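Local structure of peroxinectin A (Dictyostelium discoideum, 6ERC) at residues 40-50 and 93-104; 353-361 and 436-444. The protein uses hydrogen peroxide to oxidise phenolic donors, iodide and thiocyanate at a haem, as a secreted glycoprotein of the animal haem peroxidase family. One frame throughout, in Å; residues are numbered along the deposited sequence.

Contact 1 of 2, residues 40-50 and 93-104. With NAG (2-acetamido-2-deoxy-beta-D-glucopyranose), chain C.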
loop_
_atom_site.group_PDB
_atom_site.type_symbol
_atom_site.label_atom_id
_atom_site.label_comp_id
_atom_site.label_asym_id
_atom_site.label_seq_id
_atom_site.Cartn_x
_atom_site.Cartn_y
_atom_site.Cartn_z
ATOM N N PHE A 40 25.901 5.973 -3.203
ATOM C CA PHE A 40 25.135 4.878 -3.777
ATOM C C PHE A 40 25.444 3.583 -3.030
ATOM O O PHE A 40 26.541 3.421 -2.489
ATOM C CB PHE A 40 25.474 4.693 -5.255
ATOM C CG PHE A 40 25.277 5.926 -6.103
ATOM C CD1 PHE A 40 24.480 6.975 -5.674
ATOM C CD2 PHE A 40 25.890 6.022 -7.342
ATOM C CE1 PHE A 40 24.305 8.100 -6.468
ATOM C CE2 PHE A 40 25.718 7.142 -8.136
ATOM C CZ PHE A 40 24.925 8.180 -7.699
ATOM N N PRO A 41 24.513 2.633 -2.966
ATOM C CA PRO A 41 24.852 1.324 -2.395
ATOM C C PRO A 41 25.802 0.560 -3.303
ATOM O O PRO A 41 25.717 0.643 -4.531
ATOM C CB PRO A 41 23.498 0.614 -2.283
ATOM C CG PRO A 41 22.477 1.685 -2.397
ATOM C CD PRO A 41 23.077 2.745 -3.257
ATOM N N ASN A 42 26.711 -0.191 -2.688
ATOM C CA ASN A 42 27.670 -1.003 -3.435
ATOM C C ASN A 42 26.959 -2.264 -3.907
ATOM O O ASN A 42 26.829 -3.235 -3.160
ATOM C CB ASN A 42 28.880 -1.337 -2.570
ATOM C CG ASN A 42 29.902 -2.186 -3.300
ATOM O OD1 ASN A 42 29.971 -2.176 -4.530
ATOM N ND2 ASN A 42 30.699 -2.932 -2.545
ATOM N N ILE A 43 26.489 -2.249 -5.151
ATOM C CA ILE A 43 25.734 -3.357 -5.728
ATOM C C ILE A 43 26.606 -4.014 -6.787
ATOM O O ILE A 43 27.083 -3.343 -7.710
ATOM C CB ILE A 43 24.402 -2.885 -6.332
ATOM C CG1 ILE A 43 23.578 -2.112 -5.298
ATOM C CG2 ILE A 43 23.609 -4.072 -6.876
ATOM C CD1 ILE A 43 23.201 -2.911 -4.069
ATOM N N THR A 44 26.811 -5.325 -6.657
ATOM C CA THR A 44 27.530 -6.088 -7.670
ATOM C C THR A 44 26.602 -6.734 -8.690
ATOM O O THR A 44 27.060 -7.091 -9.781
ATOM C CB THR A 44 28.391 -7.177 -7.017
ATOM O OG1 THR A 44 27.561 -8.048 -6.238
ATOM C CG2 THR A 44 29.457 -6.561 -6.122
ATOM N N ASN A 45 25.321 -6.897 -8.359
ATOM C CA ASN A 45 24.348 -7.433 -9.300
ATOM C C ASN A 45 24.079 -6.423 -10.413
ATOM O O ASN A 45 24.593 -5.301 -10.415
ATOM C CB ASN A 45 23.052 -7.795 -8.577
ATOM C CG ASN A 45 23.121 -9.138 -7.886
ATOM O OD1 ASN A 45 23.718 -10.080 -8.399
ATOM N ND2 ASN A 45 22.496 -9.238 -6.722
ATOM N N GLN A 46 23.251 -6.826 -11.371
ATOM C CA GLN A 46 22.921 -5.944 -12.475
ATOM C C GLN A 46 22.070 -4.774 -11.982
ATOM O O GLN A 46 21.382 -4.886 -10.962
ATOM C CB GLN A 46 22.171 -6.706 -13.564
ATOM C CG GLN A 46 22.917 -7.925 -14.081
ATOM C CD GLN A 46 22.441 -8.367 -15.446
ATOM O OE1 GLN A 46 22.509 -7.611 -16.415
ATOM N NE2 GLN A 46 21.956 -9.598 -15.531
ATOM N N PRO A 47 22.098 -3.641 -12.684
ATOM C CA PRO A 47 21.282 -2.495 -12.262
ATOM C C PRO A 47 19.798 -2.833 -12.244
ATOM O O PRO A 47 19.348 -3.827 -12.819
ATOM C CB PRO A 47 21.597 -1.423 -13.311
ATOM C CG PRO A 47 22.900 -1.832 -13.899
ATOM C CD PRO A 47 22.913 -3.326 -13.867
ATOM N N SER A 48 19.029 -1.967 -11.576
ATOM C CA SER A 48 17.604 -2.225 -11.376
ATOM C C SER A 48 16.872 -2.357 -12.708
ATOM O O SER A 48 16.111 -3.308 -12.919
ATOM C CB SER A 48 16.985 -1.111 -10.531
ATOM O OG SER A 48 17.634 -1.003 -9.276
ATOM N N ARG A 49 17.092 -1.411 -13.624
ATOM C CA ARG A 49 16.364 -1.433 -14.889
ATOM C C ARG A 49 16.699 -2.672 -15.710
ATOM O O ARG A 49 15.864 -3.141 -16.492
ATOM C CB ARG A 49 16.664 -0.161 -15.684
ATOM C CG ARG A 49 16.032 -0.112 -17.073
ATOM C CD ARG A 49 14.525 -0.325 -17.044
ATOM N NE ARG A 49 13.950 -0.218 -18.383
ATOM C CZ ARG A 49 12.699 -0.543 -18.699
ATOM N NH1 ARG A 49 11.867 -1.008 -17.776
ATOM N NH2 ARG A 49 12.280 -0.408 -19.950
ATOM N N ALA A 50 17.909 -3.211 -15.555
ATOM C CA ALA A 50 18.249 -4.457 -16.234
ATOM C C ALA A 50 17.460 -5.621 -15.647
ATOM O O ALA A 50 16.835 -6.393 -16.382
ATOM C CB ALA A 50 19.753 -4.714 -16.138
ATOM N N TRP A 93 19.877 9.010 -6.099
ATOM C CA TRP A 93 20.574 7.842 -6.637
ATOM C C TRP A 93 19.833 7.433 -7.905
ATOM O O TRP A 93 19.023 6.494 -7.889
ATOM C CB TRP A 93 20.623 6.690 -5.635
ATOM C CG TRP A 93 21.201 5.421 -6.211
ATOM C CD1 TRP A 93 22.127 5.319 -7.211
ATOM C CD2 TRP A 93 20.879 4.077 -5.829
ATOM N NE1 TRP A 93 22.403 4.000 -7.471
ATOM C CE2 TRP A 93 21.651 3.217 -6.636
ATOM C CE3 TRP A 93 20.016 3.519 -4.884
ATOM C CZ2 TRP A 93 21.584 1.829 -6.525
ATOM C CZ3 TRP A 93 19.951 2.141 -4.775
ATOM C CH2 TRP A 93 20.730 1.312 -5.589
ATOM N N PRO A 94 20.083 8.115 -9.023
ATOM C CA PRO A 94 19.284 7.873 -10.230
ATOM C C PRO A 94 19.306 6.414 -10.663
ATOM O O PRO A 94 20.213 5.646 -10.334
ATOM C CB PRO A 94 19.946 8.775 -11.281
ATOM C CG PRO A 94 20.637 9.835 -10.488
ATOM C CD PRO A 94 21.094 9.164 -9.232
ATOM N N ILE A 95 18.272 6.039 -11.408
ATOM C CA ILE A 95 18.165 4.701 -11.976
ATOM C C ILE A 95 18.820 4.717 -13.348
ATOM O O ILE A 95 18.366 5.426 -14.253
ATOM C CB ILE A 95 16.701 4.250 -12.074
ATOM C CG1 ILE A 95 16.032 4.391 -10.709
ATOM C CG2 ILE A 95 16.623 2.820 -12.606
ATOM C CD1 ILE A 95 14.640 3.781 -10.605
ATOM N N LYS A 96 19.885 3.936 -13.502
ATOM C CA LYS A 96 20.603 3.892 -14.766
ATOM C C LYS A 96 19.807 3.103 -15.798
ATOM O O LYS A 96 19.281 2.025 -15.505
ATOM C CB LYS A 96 21.985 3.269 -14.567
ATOM C CG LYS A 96 22.970 4.169 -13.837
ATOM C CD LYS A 96 24.358 3.546 -13.773
ATOM C CE LYS A 96 25.373 4.514 -13.182
ATOM N NZ LYS A 96 26.704 3.879 -12.972
ATOM N N VAL A 97 19.710 3.650 -17.004
ATOM C CA VAL A 97 19.047 2.995 -18.124
ATOM C C VAL A 97 20.119 2.297 -18.960
ATOM O O VAL A 97 21.057 2.970 -19.415
ATOM C CB VAL A 97 18.256 3.997 -18.977
ATOM C CG1 VAL A 97 17.633 3.307 -20.187
ATOM C CG2 VAL A 97 17.187 4.678 -18.134
ATOM N N PRO A 98 20.031 0.988 -19.176
ATOM C CA PRO A 98 20.981 0.334 -20.082
ATOM C C PRO A 98 20.981 0.999 -21.451
ATOM O O PRO A 98 19.940 1.415 -21.960
ATOM C CB PRO A 98 20.468 -1.107 -20.154
ATOM C CG PRO A 98 19.736 -1.306 -18.881
ATOM C CD PRO A 98 19.123 0.016 -18.543
ATOM N N LYS A 99 22.166 1.098 -22.049
ATOM C CA LYS A 99 22.281 1.719 -23.360
ATOM C C LYS A 99 21.388 0.993 -24.359
ATOM O O LYS A 99 21.303 -0.238 -24.361
ATOM C CB LYS A 99 23.738 1.704 -23.830
ATOM C CG LYS A 99 24.006 2.586 -25.046
ATOM C CD LYS A 99 25.485 2.639 -25.415
ATOM C CE LYS A 99 25.966 1.339 -26.046
ATOM N NZ LYS A 99 27.343 1.459 -26.616
ATOM N N CYS A 100 20.697 1.772 -25.194
ATOM C CA CYS A 100 19.821 1.271 -26.251
ATOM C C CYS A 100 18.500 0.725 -25.724
ATOM O O CYS A 100 17.790 0.025 -26.452
ATOM C CB CYS A 100 20.508 0.192 -27.096
ATOM S SG CYS A 100 21.992 0.736 -27.948
ATOM N N ASP A 101 18.137 1.022 -24.480
ATOM C CA ASP A 101 16.855 0.562 -23.964
ATOM C C ASP A 101 15.728 1.090 -24.842
ATOM O O ASP A 101 15.619 2.298 -25.073
ATOM C CB ASP A 101 16.667 1.015 -22.517
ATOM C CG ASP A 101 15.420 0.422 -21.875
ATOM O OD1 ASP A 101 14.300 0.699 -22.356
ATOM O OD2 ASP A 101 15.561 -0.337 -20.891
ATOM N N GLN A 102 14.893 0.176 -25.341
ATOM C CA GLN A 102 13.843 0.555 -26.282
ATOM C C GLN A 102 12.805 1.482 -25.662
ATOM O O GLN A 102 12.142 2.222 -26.395
ATOM C CB GLN A 102 13.155 -0.697 -26.830
ATOM C CG GLN A 102 14.083 -1.650 -27.568
ATOM C CD GLN A 102 14.766 -0.996 -28.751
ATOM O OE1 GLN A 102 14.175 -0.168 -29.441
ATOM N NE2 GLN A 102 16.023 -1.360 -28.987
ATOM N N TYR A 103 12.648 1.466 -24.338
ATOM C CA TYR A 103 11.641 2.294 -23.686
ATOM C C TYR A 103 12.192 3.604 -23.142
ATOM O O TYR A 103 11.423 4.560 -22.990
ATOM C CB TYR A 103 10.975 1.519 -22.539
ATOM C CG TYR A 103 10.254 0.272 -22.997
ATOM C CD1 TYR A 103 10.923 -0.942 -23.106
ATOM C CD2 TYR A 103 8.907 0.309 -23.327
ATOM C CE1 TYR A 103 10.267 -2.082 -23.528
ATOM C CE2 TYR A 103 8.245 -0.825 -23.749
ATOM C CZ TYR A 103 8.928 -2.016 -23.849
ATOM O OH TYR A 103 8.269 -3.146 -24.271
ATOM N N PHE A 104 13.494 3.679 -22.847
ATOM C CA PHE A 104 14.052 4.879 -22.237
ATOM C C PHE A 104 15.375 5.318 -22.857
ATOM O O PHE A 104 15.998 6.254 -22.339
ATOM C CB PHE A 104 14.240 4.663 -20.729
ATOM C CG PHE A 104 12.966 4.340 -20.000
ATOM C CD1 PHE A 104 12.016 5.322 -19.769
ATOM C CD2 PHE A 104 12.718 3.056 -19.544
ATOM C CE1 PHE A 104 10.843 5.029 -19.097
ATOM C CE2 PHE A 104 11.545 2.757 -18.873
ATOM C CZ PHE A 104 10.607 3.746 -18.648
HETATM C C1 NAG C . 31.635 -3.842 -2.863
HETATM C C2 NAG C . 32.914 -3.380 -2.170
HETATM C C3 NAG C . 34.070 -4.325 -2.502
HETATM C C4 NAG C . 33.688 -5.768 -2.203
HETATM C C5 NAG C . 32.377 -6.125 -2.897
HETATM C C6 NAG C . 31.875 -7.507 -2.545
HETATM C C7 NAG C . 33.138 -0.976 -1.715
HETATM C C8 NAG C . 33.528 0.360 -2.278
HETATM N N2 NAG C . 33.244 -2.017 -2.549
HETATM O O3 NAG C . 35.215 -3.961 -1.738
HETATM O O4 NAG C . 34.716 -6.646 -2.651
HETATM O O5 NAG C . 31.352 -5.199 -2.502
HETATM O O6 NAG C . 30.461 -7.599 -2.676
HETATM O O7 NAG C . 32.747 -1.106 -0.557
HETATM O O HOH W 1 18.971 0.701 -13.032
#
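Trp93, on the edge strand 91-96 of a four-stranded antiparallel sheet, takes Phe40 and Pro41 on one face of its indole, joining the sheet to the loop that leads into helix 48-56. The Phe40 ring makes an offset stack on the five-membered ring, centroids 4.3 Å apart and planes at 28°. Pro41 CD stands almost on the normal of the six-membered ring, 3.3 Å from its centroid, a CH-pi contact with CG leaning toward Trp93 CZ3. Arg118 of strand 113-124 touches both Pro41 and Trp93. Asn42, next in the loop, carries an N-linked GlcNAc.

Where the helix starts, a water bridges the two segments: it accepts from Arg49 N (2.9 Å) and donates to Lys96 O (2.8 Å). Arg49 CG, anti to its own N (chi1 176°), lies against Pro98 CD at 3.4 Å, and the bend at chi2 carries the guanidinium on to Asp101. There NE gives the firm bond of the salt bridge, 3.0 Å to Asp101 OD2, reached from above the carboxylate plane; NH2 adds only weak bonds. Phe104 turns its edge to a guanidinium face, CE2 3.5 Å from Arg49 CZ, with the planes 75° apart. Asp101 OD1 closes an Asx turn by accepting from Tyr103 N at 2.7 Å, and also takes Phe104 N. With Asp378 at NH1 and Asn366 at NH2, buried Arg49 is gripped from several sides; the carboxylates of Asp101 and Asp378 probably offset its charge and that of nearby Arg365.

Contact 2 of 2, residues 353-361 and 436-444; sequences EENIDIYMI and YVGGLAEDH. With CA (calcium ion), chain G.
The polar link between Ile356 and His444 is one direct hydrogen bond: His444 NE2 donates to Ile356 O over 2.8 Å. The bond lies near the ring plane of the histidine and uses a lone pair in the carbonyl plane, with an N-H...O angle of 148°. On the other side of the ring ND1 is bonded to Glu66, which fixes the ring's rotation; with NE2 donating to a carbonyl and ND1 facing a carboxylate, the ring may well be protonated at both nitrogens, a state Glu66 would favour. Asn355 OD1 lies at the same ring edge, 3.9 Å from His444 CE1, but its bond goes to Lys65 N. A water makes the second polar link, accepting from Ile358 N (2.8 Å) and giving a longer bond to Leu440 O.

The loop 353-361, between helices 342-350 and 362-365 of the haem peroxidase fold, is wrapped round a calcium ion. Asn355 O, Asp357 OD1, Tyr359 O and two waters bind the metal, each at 2.4 Å, and Ser306 belongs to the same site. Asp357 CG sits between its own N and carbonyl carbon (chi1 47°), turning OD1 back into the loop, where it also accepts from Tyr359 N in an Asx turn; OD2 takes Asn355 ND2, which comes from above the carboxylate plane.

Van der Waals contacts lie against helix 435-441. Leu440, pointing at the loop, brings CD2 to 3.8 Å from Asp357 O and 4.0 Å from Ile356 CG2, the two side chains crossing at about a right angle. Ile358 CG2 meets Ala441 CB at 3.9 Å. Farther along, the bend at the end of Met360 brings CE near Tyr436 OH.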
loop_
_atom_site.group_PDB
_atom_site.type_symbol
_atom_site.label_atom_id
_atom_site.label_comp_id
_atom_site.label_asym_id
_atom_site.label_seq_id
_atom_site.Cartn_x
_atom_site.Cartn_y
_atom_site.Cartn_z
ATOM N N GLU A 353 -8.125 -10.019 -11.293
ATOM C CA GLU A 353 -6.850 -9.314 -11.301
ATOM C C GLU A 353 -5.765 -10.192 -11.923
ATOM O O GLU A 353 -6.021 -11.278 -12.449
ATOM C CB GLU A 353 -6.464 -8.880 -9.888
ATOM C CG GLU A 353 -6.023 -10.015 -8.973
ATOM C CD GLU A 353 -5.430 -9.512 -7.676
ATOM O OE1 GLU A 353 -5.440 -8.282 -7.457
ATOM O OE2 GLU A 353 -4.946 -10.343 -6.879
ATOM N N GLU A 354 -4.529 -9.714 -11.852
ATOM C CA GLU A 354 -3.372 -10.400 -12.404
ATOM C C GLU A 354 -2.740 -11.306 -11.348
ATOM O O GLU A 354 -2.969 -11.154 -10.146
ATOM C CB GLU A 354 -2.364 -9.365 -12.908
ATOM C CG GLU A 354 -1.412 -9.847 -13.981
ATOM C CD GLU A 354 -2.117 -10.385 -15.205
ATOM O OE1 GLU A 354 -2.843 -9.601 -15.853
ATOM O OE2 GLU A 354 -1.946 -11.587 -15.512
ATOM N N ASN A 355 -1.936 -12.261 -11.811
ATOM C CA ASN A 355 -1.308 -13.213 -10.907
ATOM C C ASN A 355 -0.110 -12.585 -10.205
ATOM O O ASN A 355 0.547 -11.687 -10.736
ATOM C CB ASN A 355 -0.858 -14.458 -11.666
ATOM C CG ASN A 355 -0.636 -15.647 -10.755
ATOM O OD1 ASN A 355 -1.504 -16.008 -9.962
ATOM N ND2 ASN A 355 0.532 -16.261 -10.863
ATOM N N ILE A 356 0.172 -13.071 -9.001
ATOM C CA ILE A 356 1.317 -12.606 -8.227
ATOM C C ILE A 356 2.502 -13.483 -8.602
ATOM O O ILE A 356 2.584 -14.647 -8.200
ATOM C CB ILE A 356 1.044 -12.642 -6.721
ATOM C CG1 ILE A 356 -0.040 -11.624 -6.365
ATOM C CG2 ILE A 356 2.319 -12.320 -5.943
ATOM C CD1 ILE A 356 -0.766 -11.924 -5.079
ATOM N N ASP A 357 3.421 -12.917 -9.370
ATOM C CA ASP A 357 4.539 -13.648 -9.936
ATOM C C ASP A 357 5.597 -12.622 -10.322
ATOM O O ASP A 357 5.491 -11.442 -9.973
ATOM C CB ASP A 357 4.060 -14.498 -11.114
ATOM C CG ASP A 357 3.186 -13.716 -12.066
ATOM O OD1 ASP A 357 3.316 -12.474 -12.107
ATOM O OD2 ASP A 357 2.359 -14.337 -12.762
ATOM N N ILE A 358 6.625 -13.060 -11.047
ATOM C CA ILE A 358 7.700 -12.140 -11.393
ATOM C C ILE A 358 7.251 -11.083 -12.393
ATOM O O ILE A 358 7.950 -10.081 -12.575
ATOM C CB ILE A 358 8.914 -12.911 -11.942
ATOM C CG1 ILE A 358 8.527 -13.718 -13.185
ATOM C CG2 ILE A 358 9.490 -13.813 -10.861
ATOM C CD1 ILE A 358 9.712 -14.272 -13.945
ATOM N N TYR A 359 6.103 -11.262 -13.037
ATOM C CA TYR A 359 5.711 -10.411 -14.152
ATOM C C TYR A 359 4.909 -9.204 -13.697
ATOM O O TYR A 359 4.016 -9.312 -12.853
ATOM C CB TYR A 359 4.903 -11.219 -15.154
ATOM C CG TYR A 359 5.609 -12.486 -15.506
ATOM C CD1 TYR A 359 6.689 -12.469 -16.371
ATOM C CD2 TYR A 359 5.229 -13.694 -14.944
ATOM C CE1 TYR A 359 7.358 -13.621 -16.688
ATOM C CE2 TYR A 359 5.894 -14.856 -15.254
ATOM C CZ TYR A 359 6.958 -14.813 -16.126
ATOM O OH TYR A 359 7.622 -15.972 -16.442
ATOM N N MET A 360 5.232 -8.056 -14.286
ATOM C CA MET A 360 4.550 -6.801 -14.018
ATOM C C MET A 360 4.073 -6.221 -15.339
ATOM O O MET A 360 4.825 -6.195 -16.316
ATOM C CB MET A 360 5.485 -5.824 -13.307
ATOM C CG MET A 360 4.859 -4.490 -12.955
ATOM S SD MET A 360 5.972 -3.478 -11.961
ATOM C CE MET A 360 6.187 -4.515 -10.517
ATOM N N ILE A 361 2.816 -5.775 -15.371
ATOM C CA ILE A 361 2.271 -5.203 -16.593
ATOM C C ILE A 361 3.117 -4.011 -17.032
ATOM O O ILE A 361 3.809 -3.374 -16.227
ATOM C CB ILE A 361 0.802 -4.792 -16.400
ATOM C CG1 ILE A 361 0.662 -3.853 -15.197
ATOM C CG2 ILE A 361 -0.070 -6.028 -16.227
ATOM C CD1 ILE A 361 -0.712 -3.229 -15.066
ATOM N N TYR A 436 13.308 -9.420 -3.199
ATOM C CA TYR A 436 12.039 -9.058 -3.823
ATOM C C TYR A 436 11.697 -9.998 -4.975
ATOM O O TYR A 436 10.570 -10.498 -5.067
ATOM C CB TYR A 436 12.092 -7.608 -4.300
ATOM C CG TYR A 436 10.819 -7.134 -4.964
ATOM C CD1 TYR A 436 9.599 -7.200 -4.301
ATOM C CD2 TYR A 436 10.839 -6.609 -6.249
ATOM C CE1 TYR A 436 8.434 -6.764 -4.904
ATOM C CE2 TYR A 436 9.680 -6.170 -6.859
ATOM C CZ TYR A 436 8.482 -6.248 -6.183
ATOM O OH TYR A 436 7.330 -5.811 -6.791
ATOM N N VAL A 437 12.660 -10.257 -5.866
ATOM C CA VAL A 437 12.370 -11.114 -7.011
ATOM C C VAL A 437 12.268 -12.567 -6.568
ATOM O O VAL A 437 11.487 -13.345 -7.131
ATOM C CB VAL A 437 13.424 -10.940 -8.129
ATOM C CG1 VAL A 437 13.774 -9.464 -8.345
ATOM C CG2 VAL A 437 14.677 -11.754 -7.853
ATOM N N GLY A 438 13.042 -12.960 -5.557
ATOM C CA GLY A 438 12.992 -14.337 -5.096
ATOM C C GLY A 438 11.649 -14.691 -4.488
ATOM O O GLY A 438 11.036 -15.699 -4.850
ATOM N N GLY A 439 11.171 -13.861 -3.557
ATOM C CA GLY A 439 9.881 -14.122 -2.940
ATOM C C GLY A 439 8.753 -14.167 -3.951
ATOM O O GLY A 439 7.830 -14.974 -3.832
ATOM N N LEU A 440 8.812 -13.297 -4.960
ATOM C CA LEU A 440 7.805 -13.322 -6.015
ATOM C C LEU A 440 7.861 -14.619 -6.811
ATOM O O LEU A 440 6.822 -15.132 -7.242
ATOM C CB LEU A 440 7.995 -12.122 -6.939
ATOM C CG LEU A 440 7.507 -10.798 -6.360
ATOM C CD1 LEU A 440 7.948 -9.629 -7.218
ATOM C CD2 LEU A 440 5.995 -10.810 -6.223
ATOM N N ALA A 441 9.064 -15.160 -7.021
ATOM C CA ALA A 441 9.221 -16.345 -7.856
ATOM C C ALA A 441 8.750 -17.617 -7.163
ATOM O O ALA A 441 8.551 -18.635 -7.836
ATOM C CB ALA A 441 10.685 -16.496 -8.274
ATOM N N GLU A 442 8.568 -17.583 -5.846
ATOM C CA GLU A 442 8.184 -18.770 -5.102
ATOM C C GLU A 442 6.785 -19.234 -5.492
ATOM O O GLU A 442 5.953 -18.463 -5.982
ATOM C CB GLU A 442 8.228 -18.500 -3.597
ATOM C CG GLU A 442 9.621 -18.231 -3.056
ATOM C CD GLU A 442 9.629 -17.927 -1.572
ATOM O OE1 GLU A 442 8.536 -17.827 -0.974
ATOM O OE2 GLU A 442 10.734 -17.791 -1.005
ATOM N N ASP A 443 6.533 -20.520 -5.267
ATOM C CA ASP A 443 5.186 -21.054 -5.390
ATOM C C ASP A 443 4.321 -20.544 -4.243
ATOM O O ASP A 443 4.793 -20.378 -3.116
ATOM C CB ASP A 443 5.218 -22.583 -5.385
ATOM C CG ASP A 443 6.151 -23.148 -6.435
ATOM O OD1 ASP A 443 6.187 -22.600 -7.557
ATOM O OD2 ASP A 443 6.854 -24.135 -6.135
ATOM N N HIS A 444 3.049 -20.290 -4.536
ATOM C CA HIS A 444 2.141 -19.778 -3.519
ATOM C C HIS A 444 1.871 -20.833 -2.453
ATOM O O HIS A 444 1.673 -22.013 -2.757
ATOM C CB HIS A 444 0.824 -19.336 -4.153
ATOM C CG HIS A 444 0.963 -18.183 -5.098
ATOM N ND1 HIS A 444 -0.052 -17.785 -5.940
ATOM C CD2 HIS A 444 1.998 -17.341 -5.331
ATOM C CE1 HIS A 444 0.351 -16.749 -6.654
ATOM N NE2 HIS A 444 1.592 -16.459 -6.303
HETATM CA CA CA G . 2.070 -10.471 -12.183
HETATM O O HOH W 2 1.190 -11.976 -13.759
HETATM O O HOH W 3 6.754 -15.815 -10.406
HETATM O O HOH W 4 1.407 -9.008 -13.937
#

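Contact 1 is complete before contact 2 begins along the chain, and the two do not touch: their centres lie 21 Å apart and their nearest atoms about 8 Å. Helix 379-390 connects them, its Leu384 touching Ser48 of contact 1 and Tyr436 of contact 2; Tyr427 likewise meets Asn45 and Val437. Each has an isoleucine side chain about 7 Å from the haem, Ile95 in the first and Ile356 in the second. Contact 2 is the deeper, its centre 16 Å from that of the chain against 25 Å, and holds calcium, whereas contact 1 carries a glycan at the surface.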